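CofB (Escherichia coli, PDB 5AX6) serves as the homotrimeric minor pilin of the type IVb pilus CFA/III in enterotoxigenic strains, where it probably takes part in pilus assembly. Local coordinates at residues 53-58 and 133-138; 327-332 and 390-395; 410-415 and 470-475. All coordinates share one frame; numbering follows the deposited sequence. Where two conformers were deposited one is given.

Contact 1: 53-58 and 133-138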
loop_
_atom_site.group_PDB
_atom_site.type_symbol
_atom_site.label_atom_id
_atom_site.label_comp_id
_atom_site.label_asym_id
_atom_site.label_seq_id
_atom_site.Cartn_x
_atom_site.Cartn_y
_atom_site.Cartn_z
ATOM N N PRO A 53 -25.850 31.331 19.548
ATOM C CA PRO A 53 -25.096 30.835 20.701
ATOM C C PRO A 53 -23.613 30.596 20.411
ATOM O O PRO A 53 -22.897 30.081 21.271
ATOM C CB PRO A 53 -25.779 29.510 20.994
ATOM C CG PRO A 53 -26.069 28.972 19.592
ATOM C CD PRO A 53 -26.413 30.213 18.760
ATOM N N TYR A 54 -23.165 30.936 19.210
ATOM C CA TYR A 54 -21.810 30.593 18.805
ATOM C C TYR A 54 -20.763 31.318 19.618
ATOM O O TYR A 54 -19.691 30.770 19.860
ATOM C CB TYR A 54 -21.584 30.923 17.340
ATOM C CG TYR A 54 -22.468 30.157 16.400
ATOM C CD1 TYR A 54 -22.439 28.768 16.372
ATOM C CD2 TYR A 54 -23.322 30.824 15.525
ATOM C CE1 TYR A 54 -23.237 28.054 15.482
ATOM C CE2 TYR A 54 -24.118 30.119 14.637
ATOM C CZ TYR A 54 -24.079 28.746 14.627
ATOM O OH TYR A 54 -24.879 28.037 13.747
ATOM N N ILE A 55 -21.053 32.556 20.004
ATOM C CA ILE A 55 -20.061 33.341 20.744
ATOM C C ILE A 55 -20.143 33.141 22.255
ATOM O O ILE A 55 -19.374 33.752 22.996
ATOM C CB ILE A 55 -20.200 34.849 20.468
ATOM C CG1 ILE A 55 -21.607 35.334 20.819
ATOM C CG2 ILE A 55 -19.847 35.160 19.029
ATOM C CD1 ILE A 55 -21.795 36.826 20.639
ATOM N N ASN A 56 -21.077 32.316 22.716
ATOM C CA ASN A 56 -21.219 32.070 24.150
ATOM C C ASN A 56 -19.985 31.383 24.729
ATOM O O ASN A 56 -19.558 30.355 24.215
ATOM C CB ASN A 56 -22.452 31.206 24.437
ATOM C CG ASN A 56 -23.749 31.926 24.164
ATOM O OD1 ASN A 56 -23.827 32.780 23.278
ATOM N ND2 ASN A 56 -24.776 31.594 24.934
ATOM N N ARG A 57 -19.431 31.940 25.805
ATOM C CA ARG A 57 -18.327 31.299 26.537
ATOM C C ARG A 57 -18.506 31.432 28.034
ATOM O O ARG A 57 -18.979 32.460 28.517
ATOM C CB ARG A 57 -16.966 31.917 26.179
ATOM C CG ARG A 57 -16.598 31.820 24.713
ATOM C CD ARG A 57 -16.286 30.397 24.322
ATOM N NE ARG A 57 -15.720 30.412 22.986
ATOM C CZ ARG A 57 -16.450 30.471 21.876
ATOM N NH1 ARG A 57 -17.779 30.480 21.947
ATOM N NH2 ARG A 57 -15.847 30.518 20.696
ATOM N N THR A 58 -18.082 30.412 28.765
ATOM C CA THR A 58 -17.894 30.558 30.198
ATOM C C THR A 58 -16.392 30.717 30.458
ATOM O O THR A 58 -15.575 30.484 29.568
ATOM C CB THR A 58 -18.473 29.366 30.969
ATOM O OG1 THR A 58 -17.747 28.177 30.628
ATOM C CG2 THR A 58 -19.959 29.174 30.597
ATOM N N ASN A 133 -10.314 35.893 27.095
ATOM C CA ASN A 133 -11.510 36.727 27.231
ATOM C C ASN A 133 -11.935 37.428 25.938
ATOM O O ASN A 133 -12.722 38.370 25.966
ATOM C CB ASN A 133 -11.303 37.767 28.341
ATOM C CG ASN A 133 -11.136 37.130 29.717
ATOM O OD1 ASN A 133 -12.104 36.660 30.322
ATOM N ND2 ASN A 133 -9.905 37.114 30.216
ATOM N N THR A 134 -11.437 36.952 24.805
ATOM C CA THR A 134 -11.795 37.553 23.530
ATOM C C THR A 134 -13.065 36.937 22.932
ATOM O O THR A 134 -13.408 35.791 23.223
ATOM C CB THR A 134 -10.646 37.420 22.516
ATOM O OG1 THR A 134 -10.935 38.217 21.362
ATOM C CG2 THR A 134 -10.470 35.972 22.096
ATOM N N VAL A 135 -13.760 37.707 22.097
ATOM C CA VAL A 135 -14.940 37.203 21.411
ATOM C C VAL A 135 -14.507 36.167 20.383
ATOM O O VAL A 135 -13.573 36.400 19.624
ATOM C CB VAL A 135 -15.728 38.330 20.717
ATOM C CG1 VAL A 135 -16.911 37.757 19.972
ATOM C CG2 VAL A 135 -16.190 39.363 21.734
ATOM N N GLY A 136 -15.183 35.025 20.366
ATOM C CA GLY A 136 -14.798 33.939 19.480
ATOM C C GLY A 136 -13.547 33.203 19.940
ATOM O O GLY A 136 -12.897 32.512 19.157
ATOM N N SER A 137 -13.213 33.353 21.219
ATOM C CA SER A 137 -12.058 32.687 21.811
ATOM C C SER A 137 -12.041 31.184 21.557
ATOM O O SER A 137 -13.093 30.565 21.436
ATOM C CB SER A 137 -12.035 32.933 23.315
ATOM O OG SER A 137 -11.057 32.129 23.943
ATOM N N ALA A 138 -10.843 30.603 21.501
ATOM C CA ALA A 138 -10.707 29.146 21.439
ATOM C C ALA A 138 -11.332 28.525 22.677
ATOM O O ALA A 138 -11.438 29.164 23.723
ATOM C CB ALA A 138 -9.241 28.742 21.322
HETATM O O HOH W 1 -16.962 34.575 22.718
#
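With CG anti to its carbonyl carbon (chi1 -60°) and a second bend of -70° at chi2, Arg57 curls its guanidinium back beside its own loop and presents NE and NH2 to Ser137. The setting is the pilin domain, in which the loop that follows strand 37-42 meets the hairpin connection between the antiparallel strands 121-130 and 139-148. Each partner is a turn: type I from Pro53 to Asn56, type II from Thr134 to Ser137.

The example shows how one arginine can fasten two irregular loops through main-chain carbonyls. Side-on, it grips a single oxygen, Ser137 O, which lies 3.1 Å from Arg57 NE and 2.9 Å from Arg57 NH2. The NH2 donor comes in the carbonyl plane, whereas NE is tilted 31° from it. Arg57 NH1 serves the arginine's own segment, reaching Tyr54 O at 2.8 Å and Asn56 O at 2.9 Å, with the latter approached from above its carbonyl plane. All three acceptors lie almost in the guanidinium plane, so the group is held flat and fixed in rotation, and NH2 has a further partner in Leu45 O. An alanine here is likely to leave the carbonyl oxygens of Ser137, Tyr54 and Asn56 without their shared donor and the two turns without their direct polar link.

Beside this polar knot runs a small apolar touch: Ile55 CG2 and Val135 CG1 are 4.0 Å apart, their side chains lying alongside and pointing the same way. A water over one guanidinium face adds a second bridge between the loops, donating to Ile55 O at 2.6 Å and accepting from Gly136 N at 3.0 Å.

Contact 2: 327-332 and 390-395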
loop_
_atom_site.group_PDB
_atom_site.type_symbol
_atom_site.label_atom_id
_atom_site.label_comp_id
_atom_site.label_asym_id
_atom_site.label_seq_id
_atom_site.Cartn_x
_atom_site.Cartn_y
_atom_site.Cartn_z
ATOM N N ASN A 327 5.235 -16.305 -7.799
ATOM C CA ASN A 327 4.467 -17.496 -8.151
ATOM C C ASN A 327 3.010 -17.113 -8.311
ATOM O O ASN A 327 2.461 -16.408 -7.469
ATOM C CB ASN A 327 4.600 -18.575 -7.085
ATOM C CG ASN A 327 6.015 -19.040 -6.925
ATOM O OD1 ASN A 327 6.736 -19.191 -7.908
ATOM N ND2 ASN A 327 6.426 -19.275 -5.689
ATOM N N ILE A 328 2.387 -17.559 -9.393
ATOM C CA ILE A 328 0.983 -17.233 -9.627
ATOM C C ILE A 328 0.148 -18.480 -9.526
ATOM O O ILE A 328 0.538 -19.530 -10.028
ATOM C CB ILE A 328 0.747 -16.583 -11.009
ATOM C CG1 ILE A 328 1.551 -15.281 -11.129
ATOM C CG2 ILE A 328 -0.759 -16.349 -11.236
ATOM C CD1 ILE A 328 1.202 -14.207 -10.074
ATOM N N LEU A 329 -0.981 -18.357 -8.843
ATOM C CA LEU A 329 -2.025 -19.364 -8.899
ATOM C C LEU A 329 -3.226 -18.788 -9.617
ATOM O O LEU A 329 -3.634 -17.666 -9.326
ATOM C CB LEU A 329 -2.435 -19.812 -7.498
ATOM C CG LEU A 329 -1.488 -20.789 -6.819
ATOM C CD1 LEU A 329 -2.026 -21.152 -5.425
ATOM C CD2 LEU A 329 -1.333 -22.022 -7.704
ATOM N N VAL A 330 -3.808 -19.564 -10.529
ATOM C CA VAL A 330 -5.050 -19.153 -11.183
ATOM C C VAL A 330 -6.158 -20.122 -10.835
ATOM O O VAL A 330 -5.968 -21.333 -10.929
ATOM C CB VAL A 330 -4.904 -19.091 -12.712
ATOM C CG1 VAL A 330 -6.170 -18.494 -13.346
ATOM C CG2 VAL A 330 -3.687 -18.259 -13.089
ATOM N N GLU A 331 -7.313 -19.587 -10.450
ATOM C CA GLU A 331 -8.466 -20.413 -10.096
ATOM C C GLU A 331 -9.542 -20.347 -11.172
ATOM O O GLU A 331 -9.835 -19.274 -11.697
ATOM C CB GLU A 331 -9.056 -19.967 -8.757
ATOM C CG GLU A 331 -10.234 -20.820 -8.281
ATOM C CD GLU A 331 -10.931 -20.224 -7.071
ATOM O OE1 GLU A 331 -11.701 -19.258 -7.254
ATOM O OE2 GLU A 331 -10.710 -20.725 -5.947
ATOM N N GLU A 332 -10.130 -21.491 -11.506
ATOM C CA GLU A 332 -11.249 -21.507 -12.449
ATOM C C GLU A 332 -12.116 -22.726 -12.191
ATOM O O GLU A 332 -11.657 -23.705 -11.610
ATOM C CB GLU A 332 -10.765 -21.522 -13.910
ATOM C CG GLU A 332 -10.204 -22.878 -14.340
ATOM C CD GLU A 332 -9.861 -22.965 -15.834
ATOM O OE1 GLU A 332 -9.993 -21.950 -16.564
ATOM O OE2 GLU A 332 -9.459 -24.068 -16.272
ATOM N N VAL A 390 3.027 -22.345 -2.627
ATOM C CA VAL A 390 2.032 -22.315 -1.569
ATOM C C VAL A 390 0.633 -22.227 -2.163
ATOM O O VAL A 390 0.410 -21.538 -3.155
ATOM C CB VAL A 390 2.262 -21.121 -0.606
ATOM C CG1 VAL A 390 1.125 -21.000 0.390
ATOM C CG2 VAL A 390 3.608 -21.258 0.109
ATOM N N SER A 391 -0.313 -22.942 -1.567
ATOM C CA SER A 391 -1.696 -22.859 -2.008
ATOM C C SER A 391 -2.597 -22.602 -0.813
ATOM O O SER A 391 -2.234 -22.909 0.323
ATOM C CB SER A 391 -2.115 -24.138 -2.740
ATOM O OG SER A 391 -2.040 -25.260 -1.880
ATOM N N PRO A 392 -3.772 -22.020 -1.062
ATOM C CA PRO A 392 -4.679 -21.679 0.037
ATOM C C PRO A 392 -5.339 -22.897 0.659
ATOM O O PRO A 392 -5.411 -23.959 0.029
ATOM C CB PRO A 392 -5.728 -20.780 -0.630
ATOM C CG PRO A 392 -5.661 -21.111 -2.077
ATOM C CD PRO A 392 -4.265 -21.552 -2.369
ATOM N N ASP A 393 -5.807 -22.730 1.895
ATOM C CA ASP A 393 -6.674 -23.715 2.531
ATOM C C ASP A 393 -5.915 -25.064 2.580
ATOM O O ASP A 393 -4.760 -25.035 3.010
ATOM C CB ASP A 393 -8.024 -23.740 1.801
ATOM C CG ASP A 393 -8.774 -22.396 1.900
ATOM O OD1 ASP A 393 -9.484 -22.168 2.911
ATOM O OD2 ASP A 393 -8.657 -21.564 0.970
ATOM N N GLY A 394 -6.439 -26.219 2.150
ATOM C CA GLY A 394 -7.669 -26.421 1.409
ATOM C C GLY A 394 -7.423 -27.101 0.067
ATOM O O GLY A 394 -8.214 -27.952 -0.358
ATOM N N ASN A 395 -6.322 -26.746 -0.599
ATOM C CA ASN A 395 -6.130 -27.121 -2.005
ATOM C C ASN A 395 -4.753 -27.670 -2.373
ATOM O O ASN A 395 -3.872 -26.926 -2.803
ATOM C CB ASN A 395 -6.416 -25.918 -2.896
ATOM C CG ASN A 395 -7.847 -25.458 -2.807
ATOM O OD1 ASN A 395 -8.712 -25.964 -3.516
ATOM N ND2 ASN A 395 -8.107 -24.485 -1.937
HETATM O O HOH W 2 5.123 -19.898 -2.774
#
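The carbonyl oxygen of Pro392, whose ring packs on Leu329 across the contact, receives two bonds from Asn395: one from its backbone N at 3.0 Å and one from its side-chain ND2 at 3.4 Å. Both are weak, and they span the turn in which a cis peptide joins Asp393 to Gly394. A bond from Ser391 OG to Asn395 O is doubtful, because Ser391 was modelled in two conformers.

Across the contact the work falls to a single methyl group. Leu329, on strand 327-333, extends toward segment 390-395 with CD1 anti to its CA (chi2 -180°), which carries that methyl as far out as the chain allows. There Leu329 CD1 lies 3.4 Å from Val390 O and 3.8 Å from both Ser391 CA and Pro392 CD. Its neighbours are thus largely main chain and a proline ring. Leu397 touches both Leu329 and Ser391.

No direct hydrogen bond joins the segments, but a water does so at one end, accepting from Asn327 ND2 at 3.3 Å and from Val390 N at 3.2 Å.

The principle illustrated is that a modest contact within one chain can sit where several chains converge. Asn327 to Leu329 pair in parallel with a strand of the second subunit, while Ser391 and Pro392 pair in antiparallel fashion with a strand of the third. Ile328 in addition packs on Ile328 of the third subunit. Leucine and proline therefore meet at a junction of intermolecular beta-strand pairing, which carries sheets on from subunit to subunit in this trimer.

Contact 3: 410-415 and 470-475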
loop_
_atom_site.group_PDB
_atom_site.type_symbol
_atom_site.label_atom_id
_atom_site.label_comp_id
_atom_site.label_asym_id
_atom_site.label_seq_id
_atom_site.Cartn_x
_atom_site.Cartn_y
_atom_site.Cartn_z
ATOM N N ALA A 410 10.001 -41.952 -39.372
ATOM C CA ALA A 410 10.202 -43.390 -39.385
ATOM C C ALA A 410 11.580 -43.728 -39.948
ATOM O O ALA A 410 11.698 -44.280 -41.041
ATOM C CB ALA A 410 9.107 -44.062 -40.199
ATOM N N ASP A 411 12.623 -43.372 -39.208
ATOM C CA ASP A 411 13.980 -43.611 -39.680
ATOM C C ASP A 411 14.276 -45.120 -39.752
ATOM O O ASP A 411 13.702 -45.910 -39.009
ATOM C CB ASP A 411 14.988 -42.905 -38.773
ATOM C CG ASP A 411 16.331 -42.657 -39.460
ATOM O OD1 ASP A 411 16.413 -42.796 -40.701
ATOM O OD2 ASP A 411 17.297 -42.300 -38.755
ATOM N N THR A 412 15.164 -45.505 -40.662
ATOM C CA THR A 412 15.603 -46.896 -40.774
ATOM C C THR A 412 17.116 -46.923 -40.970
ATOM O O THR A 412 17.721 -45.884 -41.210
ATOM C CB THR A 412 14.909 -47.619 -41.938
ATOM O OG1 THR A 412 15.165 -46.911 -43.160
ATOM C CG2 THR A 412 13.401 -47.694 -41.695
ATOM N N LYS A 413 17.727 -48.099 -40.853
ATOM C CA LYS A 413 19.177 -48.215 -41.003
ATOM C C LYS A 413 19.631 -47.786 -42.395
ATOM O O LYS A 413 18.972 -48.092 -43.390
ATOM C CB LYS A 413 19.634 -49.651 -40.738
ATOM C CG LYS A 413 19.467 -50.116 -39.306
ATOM C CD LYS A 413 19.787 -51.604 -39.191
ATOM C CE LYS A 413 19.838 -52.058 -37.736
ATOM N NZ LYS A 413 20.895 -53.097 -37.523
ATOM N N ASP A 414 20.748 -47.069 -42.469
ATOM C CA ASP A 414 21.315 -46.729 -43.767
ATOM C C ASP A 414 22.306 -47.813 -44.189
ATOM O O ASP A 414 22.418 -48.846 -43.524
ATOM C CB ASP A 414 21.983 -45.352 -43.738
ATOM C CG ASP A 414 23.259 -45.318 -42.897
ATOM O OD1 ASP A 414 23.592 -46.315 -42.219
ATOM O OD2 ASP A 414 23.929 -44.264 -42.907
ATOM N N SER A 415 23.022 -47.570 -45.283
ATOM C CA SER A 415 23.990 -48.533 -45.812
ATOM C C SER A 415 24.966 -49.005 -44.741
ATOM O O SER A 415 25.332 -50.178 -44.695
ATOM C CB SER A 415 24.762 -47.917 -46.981
ATOM O OG SER A 415 23.876 -47.395 -47.956
ATOM N N TYR A 470 9.731 -52.924 -37.244
ATOM C CA TYR A 470 10.576 -52.536 -36.131
ATOM C C TYR A 470 9.784 -51.860 -35.028
ATOM O O TYR A 470 8.793 -51.185 -35.290
ATOM C CB TYR A 470 11.676 -51.583 -36.602
ATOM C CG TYR A 470 12.748 -52.243 -37.432
ATOM C CD1 TYR A 470 13.764 -52.977 -36.827
ATOM C CD2 TYR A 470 12.752 -52.125 -38.815
ATOM C CE1 TYR A 470 14.755 -53.581 -37.583
ATOM C CE2 TYR A 470 13.742 -52.723 -39.582
ATOM C CZ TYR A 470 14.736 -53.452 -38.959
ATOM O OH TYR A 470 15.718 -54.045 -39.714
ATOM N N VAL A 471 10.225 -52.062 -33.794
ATOM C CA VAL A 471 9.761 -51.254 -32.675
ATOM C C VAL A 471 10.983 -50.583 -32.077
ATOM O O VAL A 471 11.944 -51.261 -31.715
ATOM C CB VAL A 471 9.031 -52.085 -31.612
ATOM C CG1 VAL A 471 8.677 -51.208 -30.410
ATOM C CG2 VAL A 471 7.777 -52.734 -32.205
ATOM N N TYR A 472 10.959 -49.255 -31.995
ATOM C CA TYR A 472 12.097 -48.508 -31.480
ATOM C C TYR A 472 11.813 -48.003 -30.064
ATOM O O TYR A 472 10.671 -47.630 -29.748
ATOM C CB TYR A 472 12.425 -47.312 -32.384
ATOM C CG TYR A 472 12.802 -47.628 -33.816
ATOM C CD1 TYR A 472 13.700 -48.647 -34.129
ATOM C CD2 TYR A 472 12.276 -46.874 -34.862
ATOM C CE1 TYR A 472 14.045 -48.915 -35.458
ATOM C CE2 TYR A 472 12.605 -47.129 -36.175
ATOM C CZ TYR A 472 13.493 -48.147 -36.472
ATOM O OH TYR A 472 13.818 -48.375 -37.786
ATOM N N LEU A 473 12.855 -47.979 -29.229
ATOM C CA LEU A 473 12.781 -47.441 -27.875
ATOM C C LEU A 473 13.482 -46.088 -27.754
ATOM O O LEU A 473 14.645 -45.959 -28.120
ATOM C CB LEU A 473 13.410 -48.418 -26.877
ATOM C CG LEU A 473 13.512 -47.917 -25.436
ATOM C CD1 LEU A 473 12.123 -47.806 -24.814
ATOM C CD2 LEU A 473 14.409 -48.828 -24.596
ATOM N N ASN A 474 12.779 -45.088 -27.226
ATOM C CA ASN A 474 13.366 -43.775 -26.945
ATOM C C ASN A 474 14.321 -43.245 -28.014
ATOM O O ASN A 474 15.489 -42.977 -27.727
ATOM C CB ASN A 474 14.110 -43.814 -25.611
ATOM C CG ASN A 474 13.223 -44.237 -24.460
ATOM O OD1 ASN A 474 12.015 -43.987 -24.462
ATOM N ND2 ASN A 474 13.818 -44.895 -23.466
ATOM N N PRO A 475 13.831 -43.087 -29.246
ATOM C CA PRO A 475 14.678 -42.743 -30.395
ATOM C C PRO A 475 15.012 -41.247 -30.538
ATOM O O PRO A 475 14.173 -40.392 -30.251
ATOM C CB PRO A 475 13.847 -43.209 -31.590
ATOM C CG PRO A 475 12.443 -43.177 -31.126
ATOM C CD PRO A 475 12.427 -43.319 -29.630
#
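A tyrosine hydroxyl bound to a main-chain carbonyl makes this a buried strand-to-loop contact in the C-terminal domain, joining strand 468-473 to the loop that follows strand 398-409. Tyr472 OH donates to Asp411 O at 2.8 Å and lies in the carbonyl plane, with a C=O...O angle of 146°. The tyrosine's CG is anti to its carbonyl carbon (chi1 -61°), and the ring spans the gap between backbones that remain well apart. The Thr412 side chain crosses the tyrosine obliquely, with CG2 4.0 Å from Tyr472 OH; the Thr412 CA lies 3.8 Å from the same oxygen.

A bond of this kind depends on how well both partners are placed. The ring of Tyr472 meets Phe477 edge-to-face and Tyr419 with the planes at about 80°, so aromatic packing is likely to help position the donor. The acceptor's loop is secured through side chains: Asp411 OD2 takes the backbone N of Ala421, OD1 takes that of Gln435, and Thr412 OG1 bonds to Gln435 O. A further, weak bond within the loop runs from Thr412 N to Asp411 OD1 at 3.0 Å.

With Phe477 and Tyr419 packed against its ring, Tyr472 forms a tyrosine-hydroxyl-to-carbonyl tie between a strand and a connecting loop in the antiparallel beta C-terminal domain.

In the fold
The three contacts mark out an elongated, multidomain chain rather than a single site. Contact 1 lies in the pilin domain, whereas contacts 2 and 3 both fall in the C-terminal region. Between centres, contacts 1 and 2 are about 63 Å apart, contacts 2 and 3 about 44 Å, and contacts 1 and 3 about 104 Å, on opposite sides of the chain's centre. Even contacts 2 and 3 come no nearer than about 30 Å between nearest atoms. They follow one another in series along the sequence. Contact 2 lies amid strand pairing with both other subunits, while contacts 1 and 3 fasten loops chiefly within their own domains.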